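Local coordinates for protein alpha-fucosidase GH29 (Fusarium graminearum, PDB 4PSR) that probably hydrolyses alpha-L-fucosyl linkages of glycoprotein carbohydrates as a retaining glycosidase of family GH29, built on a TIM barrel with C-terminal beta domains, at residues Arg377-Tyr382 and Phe407-Glu412; Ser444-Glu449 and Thr490-Ile495. One frame throughout, in Å; residues are numbered along the deposited sequence. Where two conformers were deposited one is given.

Contact 1 of 2, residues Arg377-Tyr382 and Phe407-Glu412; sequences RAWDIY and FTRNKE
Arg377 and Arg409 face each other as a single antiparallel hydrogen-bonded pair: Arg377 N donates to Arg409 O at 3.0 Å, and Arg409 N returns a bond to Arg377 O at 2.8 Å. The Arg409 side chain then folds back over its partner. Its CG stands between the backbone N and the carbonyl carbon (chi1 51°), and a second bend at chi2 lays the guanidinium flat against Arg377 CB, which sits over the centre of one face, 3.6 Å from CZ. From there NE reaches Ala378 O at 3.1 Å, arriving 45° above the carbonyl plane, while NH1 binds Asn410 O at 3.0 Å. Two carbonyls thus fix the rotation of the guanidinium, a task for which arginine's several N-H groups are well suited.

Further along, Trp379 turns the edge of its six-membered ring to the face of Phe407, a T-shaped stack with centroids 4.8 Å apart and planes at 68°. The Phe407 backbone is tied down by its N-H, which donates to Tyr382 O at 2.9 Å, and a water between Trp379 N and Phe407 O bridges the two backbones. Trp379 also packs on Leu416 and Phe407 on Val418, both of strand 415-420.

At the other end Lys411 CE lies over a face of the Arg377 guanidinium, with Lys411 NZ 3.9 Å from Arg377 NH2. Both cations form salt bridges to Asp26, and Arg377 also to Glu22, in helix 22-27. The carboxylates should offset the like charges and favour a protonated Lys411, so the salt bridges tie the loop leading to the sheet and the turn after strand 405-409 to helix 22-27 of the barrel part.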
# COMPACT_ATOMS: atom_id res chain seq x y z
N ARG A 377 1.10 -14.03 -7.34
CA ARG A 377 1.24 -14.07 -5.90
C ARG A 377 2.72 -14.17 -5.56
O ARG A 377 3.57 -14.61 -6.37
CB ARG A 377 0.51 -15.28 -5.33
CG ARG A 377 -1.01 -15.30 -5.54
CD ARG A 377 -1.68 -14.18 -4.76
NE ARG A 377 -3.15 -14.20 -4.91
CZ ARG A 377 -3.82 -13.55 -5.86
NH1 ARG A 377 -3.22 -12.79 -6.77
NH2 ARG A 377 -5.14 -13.64 -5.91
N ALA A 378 3.05 -13.79 -4.34
CA ALA A 378 4.40 -13.89 -3.86
C ALA A 378 4.85 -15.34 -3.81
O ALA A 378 4.04 -16.26 -3.61
CB ALA A 378 4.47 -13.27 -2.45
N TRP A 379 6.15 -15.53 -4.00
CA TRP A 379 6.78 -16.84 -3.79
C TRP A 379 7.01 -16.98 -2.28
O TRP A 379 6.40 -16.25 -1.52
CB TRP A 379 8.09 -16.89 -4.57
CG TRP A 379 8.63 -18.26 -4.83
CD1 TRP A 379 7.92 -19.42 -4.94
CD2 TRP A 379 10.00 -18.61 -5.05
NE1 TRP A 379 8.77 -20.47 -5.21
CE2 TRP A 379 10.06 -20.00 -5.26
CE3 TRP A 379 11.19 -17.88 -5.04
CZ2 TRP A 379 11.25 -20.67 -5.50
CZ3 TRP A 379 12.38 -18.55 -5.30
CH2 TRP A 379 12.39 -19.94 -5.52
N ASP A 380 7.86 -17.91 -1.82
CA ASP A 380 8.17 -17.94 -0.39
C ASP A 380 9.42 -17.13 -0.05
O ASP A 380 9.73 -16.95 1.11
CB ASP A 380 8.28 -19.36 0.17
CG ASP A 380 6.94 -20.11 0.16
OD1 ASP A 380 5.88 -19.54 0.51
OD2 ASP A 380 6.95 -21.28 -0.25
N ILE A 381 10.14 -16.69 -1.08
CA ILE A 381 11.31 -15.84 -0.93
C ILE A 381 11.09 -14.66 -1.87
O ILE A 381 10.72 -14.86 -3.02
CB ILE A 381 12.59 -16.61 -1.33
CG1 ILE A 381 12.82 -17.79 -0.36
CG2 ILE A 381 13.80 -15.67 -1.34
CD1 ILE A 381 13.86 -18.79 -0.85
N TYR A 382 11.23 -13.42 -1.38
CA TYR A 382 10.79 -12.27 -2.20
C TYR A 382 11.79 -11.88 -3.29
O TYR A 382 11.41 -11.33 -4.31
CB TYR A 382 10.44 -11.04 -1.37
CG TYR A 382 11.60 -10.38 -0.73
CD1 TYR A 382 12.36 -9.45 -1.41
CD2 TYR A 382 11.93 -10.68 0.59
CE1 TYR A 382 13.46 -8.84 -0.79
CE2 TYR A 382 12.99 -10.09 1.20
CZ TYR A 382 13.74 -9.18 0.52
OH TYR A 382 14.80 -8.60 1.17
N PHE A 407 10.98 -11.92 -7.12
CA PHE A 407 10.22 -13.08 -7.58
C PHE A 407 8.71 -12.84 -7.49
O PHE A 407 8.22 -12.21 -6.53
CB PHE A 407 10.54 -14.27 -6.69
CG PHE A 407 11.99 -14.70 -6.70
CD1 PHE A 407 12.56 -15.24 -7.86
CD2 PHE A 407 12.74 -14.62 -5.56
CE1 PHE A 407 13.88 -15.67 -7.84
CE2 PHE A 407 14.08 -15.04 -5.55
CZ PHE A 407 14.64 -15.57 -6.69
N THR A 408 7.96 -13.39 -8.43
CA THR A 408 6.51 -13.53 -8.30
C THR A 408 6.17 -14.88 -8.95
O THR A 408 7.00 -15.44 -9.68
CB THR A 408 5.75 -12.41 -9.03
OG1 THR A 408 6.23 -12.31 -10.37
CG2 THR A 408 5.88 -11.06 -8.32
N ARG A 409 4.98 -15.42 -8.69
CA ARG A 409 4.63 -16.71 -9.30
C ARG A 409 3.17 -16.73 -9.70
O ARG A 409 2.38 -15.89 -9.26
CB ARG A 409 5.02 -17.88 -8.40
CG ARG A 409 4.58 -17.81 -6.96
CD ARG A 409 3.25 -18.44 -6.81
NE ARG A 409 2.70 -18.36 -5.45
CZ ARG A 409 1.48 -18.79 -5.16
NH1 ARG A 409 0.74 -19.32 -6.13
NH2 ARG A 409 0.99 -18.69 -3.93
N ASN A 410 2.80 -17.64 -10.59
CA ASN A 410 1.40 -17.71 -11.03
C ASN A 410 0.52 -18.45 -10.01
O ASN A 410 1.01 -19.10 -9.10
CB ASN A 410 1.28 -18.29 -12.45
CG ASN A 410 1.66 -19.75 -12.54
OD1 ASN A 410 2.13 -20.37 -11.59
ND2 ASN A 410 1.48 -20.31 -13.75
N LYS A 411 -0.78 -18.31 -10.18
CA LYS A 411 -1.74 -18.98 -9.28
C LYS A 411 -1.66 -20.50 -9.33
O LYS A 411 -1.89 -21.16 -8.33
CB LYS A 411 -3.18 -18.55 -9.55
CG LYS A 411 -3.42 -17.05 -9.31
CD LYS A 411 -4.87 -16.67 -9.53
CE LYS A 411 -5.06 -15.18 -9.27
NZ LYS A 411 -6.46 -14.76 -9.45
N GLU A 412 -1.33 -21.05 -10.49
CA GLU A 412 -1.17 -22.49 -10.61
C GLU A 412 0.10 -23.03 -9.95
O GLU A 412 0.25 -24.24 -9.79
CB GLU A 412 -1.21 -22.89 -12.08
CG GLU A 412 -2.62 -22.86 -12.64
CD GLU A 412 -3.55 -23.82 -11.91
OE1 GLU A 412 -3.15 -24.99 -11.69
OE2 GLU A 412 -4.67 -23.39 -11.53
O HOH W 1 1.92 -16.18 -1.93
O HOH W 2 7.86 -13.32 -4.02

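Contact 2 of 2, residues Ser444-Glu449 and Thr490-Ile495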
# COMPACT_ATOMS: atom_id res chain seq x y z
N SER A 444 12.55 -30.77 -13.42
CA SER A 444 11.24 -30.35 -13.88
C SER A 444 11.22 -28.98 -14.56
O SER A 444 10.16 -28.52 -14.98
CB SER A 444 10.25 -30.33 -12.72
OG SER A 444 10.52 -29.26 -11.85
N LEU A 445 12.37 -28.33 -14.67
CA LEU A 445 12.43 -27.06 -15.39
C LEU A 445 12.34 -27.22 -16.91
O LEU A 445 13.31 -27.58 -17.57
CB LEU A 445 13.69 -26.26 -15.01
CG LEU A 445 13.83 -24.89 -15.69
CD1 LEU A 445 12.65 -23.98 -15.37
CD2 LEU A 445 15.13 -24.25 -15.26
N LYS A 446 11.17 -26.87 -17.46
CA LYS A 446 10.83 -27.12 -18.86
C LYS A 446 11.24 -26.05 -19.84
O LYS A 446 11.55 -26.36 -21.00
CB LYS A 446 9.32 -27.17 -19.01
CG LYS A 446 8.66 -28.42 -18.55
CD LYS A 446 7.43 -28.67 -19.40
CE LYS A 446 6.59 -27.41 -19.71
NZ LYS A 446 5.16 -27.65 -19.41
N SER A 447 11.15 -24.79 -19.43
CA SER A 447 11.48 -23.70 -20.32
C SER A 447 11.88 -22.49 -19.49
O SER A 447 11.40 -22.29 -18.37
CB SER A 447 10.31 -23.34 -21.24
OG SER A 447 9.14 -23.00 -20.53
N VAL A 448 12.79 -21.71 -20.05
CA VAL A 448 13.22 -20.43 -19.50
C VAL A 448 13.10 -19.45 -20.66
O VAL A 448 13.69 -19.66 -21.72
CB VAL A 448 14.68 -20.50 -19.00
CG1 VAL A 448 15.14 -19.13 -18.46
CG2 VAL A 448 14.86 -21.62 -17.96
N GLU A 449 12.35 -18.37 -20.48
CA GLU A 449 12.05 -17.43 -21.54
C GLU A 449 12.20 -16.01 -21.03
O GLU A 449 11.88 -15.72 -19.88
CB GLU A 449 10.61 -17.60 -22.02
CG GLU A 449 10.25 -19.01 -22.47
CD GLU A 449 8.76 -19.15 -22.73
OE1 GLU A 449 7.97 -19.15 -21.75
OE2 GLU A 449 8.39 -19.25 -23.91
N THR A 490 9.13 -22.05 -16.43
CA THR A 490 8.00 -22.96 -16.35
C THR A 490 8.46 -24.33 -15.90
O THR A 490 9.43 -24.88 -16.45
CB THR A 490 7.29 -23.05 -17.69
OG1 THR A 490 6.84 -21.76 -18.13
CG2 THR A 490 6.08 -24.00 -17.59
N PHE A 491 7.77 -24.87 -14.91
CA PHE A 491 8.11 -26.15 -14.33
C PHE A 491 6.98 -27.13 -14.60
O PHE A 491 5.82 -26.75 -14.71
CB PHE A 491 8.31 -26.01 -12.83
CG PHE A 491 9.52 -25.21 -12.44
CD1 PHE A 491 10.74 -25.83 -12.24
CD2 PHE A 491 9.44 -23.83 -12.26
CE1 PHE A 491 11.86 -25.10 -11.87
CE2 PHE A 491 10.55 -23.11 -11.88
CZ PHE A 491 11.76 -23.73 -11.70
N ASP A 492 7.31 -28.41 -14.77
CA ASP A 492 6.26 -29.43 -14.77
C ASP A 492 5.94 -29.77 -13.35
O ASP A 492 6.84 -30.04 -12.54
CB ASP A 492 6.67 -30.72 -15.45
CG ASP A 492 6.40 -30.68 -17.00
OD1 ASP A 492 5.35 -30.12 -17.37
OD2 ASP A 492 7.21 -31.21 -17.76
N GLY A 493 4.66 -29.72 -13.03
CA GLY A 493 4.15 -30.13 -11.73
C GLY A 493 4.53 -29.33 -10.48
O GLY A 493 4.45 -29.86 -9.37
N GLY A 494 4.96 -28.09 -10.65
CA GLY A 494 5.09 -27.18 -9.52
C GLY A 494 6.50 -26.67 -9.30
O GLY A 494 7.48 -27.38 -9.55
N ILE A 495 6.61 -25.44 -8.81
CA ILE A 495 7.91 -24.87 -8.53
C ILE A 495 8.57 -25.59 -7.36
O ILE A 495 7.93 -25.82 -6.32
CB ILE A 495 7.78 -23.35 -8.18
CG1 ILE A 495 7.10 -22.60 -9.32
CG2 ILE A 495 9.14 -22.74 -7.89
CD1 ILE A 495 6.47 -21.23 -8.90
O HOH W 3 9.16 -29.62 -9.47
O HOH W 4 8.93 -20.38 -19.56
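Phe491 and Leu445 meet as an antiparallel non-hydrogen-bonded pair, their side chains on the same face of the sheet. Phe491 CB passes Ser444 O at 3.8 Å. The torsion that sets CG anti to the carbonyl carbon (chi1 -68°) carries the ring across to Leu445 of the neighbouring strand. CD1 then meets Ser444 OG at the ring edge, 3.5 Å away, and CE1 rests 3.8 Å from Leu445 CB. Over the ring face, offset toward its rim, lies the methyl Leu445 CD1, 3.9 Å from the Phe491 centroid and 18° off the ring normal: a CH-pi contact for which a branched aliphatic chain is well shaped. CZ, the far end of the ring, meets this same methyl.

Next to this pair the strand 445-451 carries a classic beta bulge, where Lys446 and Ser447 together face Thr490. Thr490 O takes a bond from Lys446 N at 2.8 Å and a weak one from Ser447 N at 3.4 Å, while Thr490 N donates to Ser447 O at 3.0 Å. On this side a water links Ser447 OG, Thr490 OG1 and Glu449 OE1, so small hydroxyl residues suit a wet face. Lys446 NZ also forms a salt bridge to Asp492, whose carboxylate is modelled in two conformers, so its exact geometry is doubtful.

Asp492 N donates to Ser444 O at 2.9 Å as the strand gives way to a turn. There Gly493 has a positive phi, which favours glycine, and the backbone of Gly494 would press any side chain against the carbonyl oxygen of Gly493. A water joins Ser444 OG to Gly494 O.

Strand 485-491 runs between 415-420 and 445-451 in the antiparallel sheet, and 458-460 lies beyond 445-451 as an outermost strand. Leu445 packs on Trp464 of strand 464-466, Phe491 on Pro496, and Thr490 on Val415.

How the contacts relate
The two contacts lie on one antiparallel sheet of the C-terminal region, with centres 14 Å apart, and follow each other in series along the chain: contact 1 closes before contact 2 opens. Contact 1 uses strand 405-409 next to the outermost strand 383-384; contact 2 joins 445-451 to 485-491 nearer the other edge, and strand 415-420 separates the two pairs. They touch through Ile495, whose CG2 lies 3.5 Å from Trp379 NE1 and whose CD1 packs on Arg409 CB, so the chain leaving the sheet packs against the loop that leads into it, consistent with its entry and exit being held together.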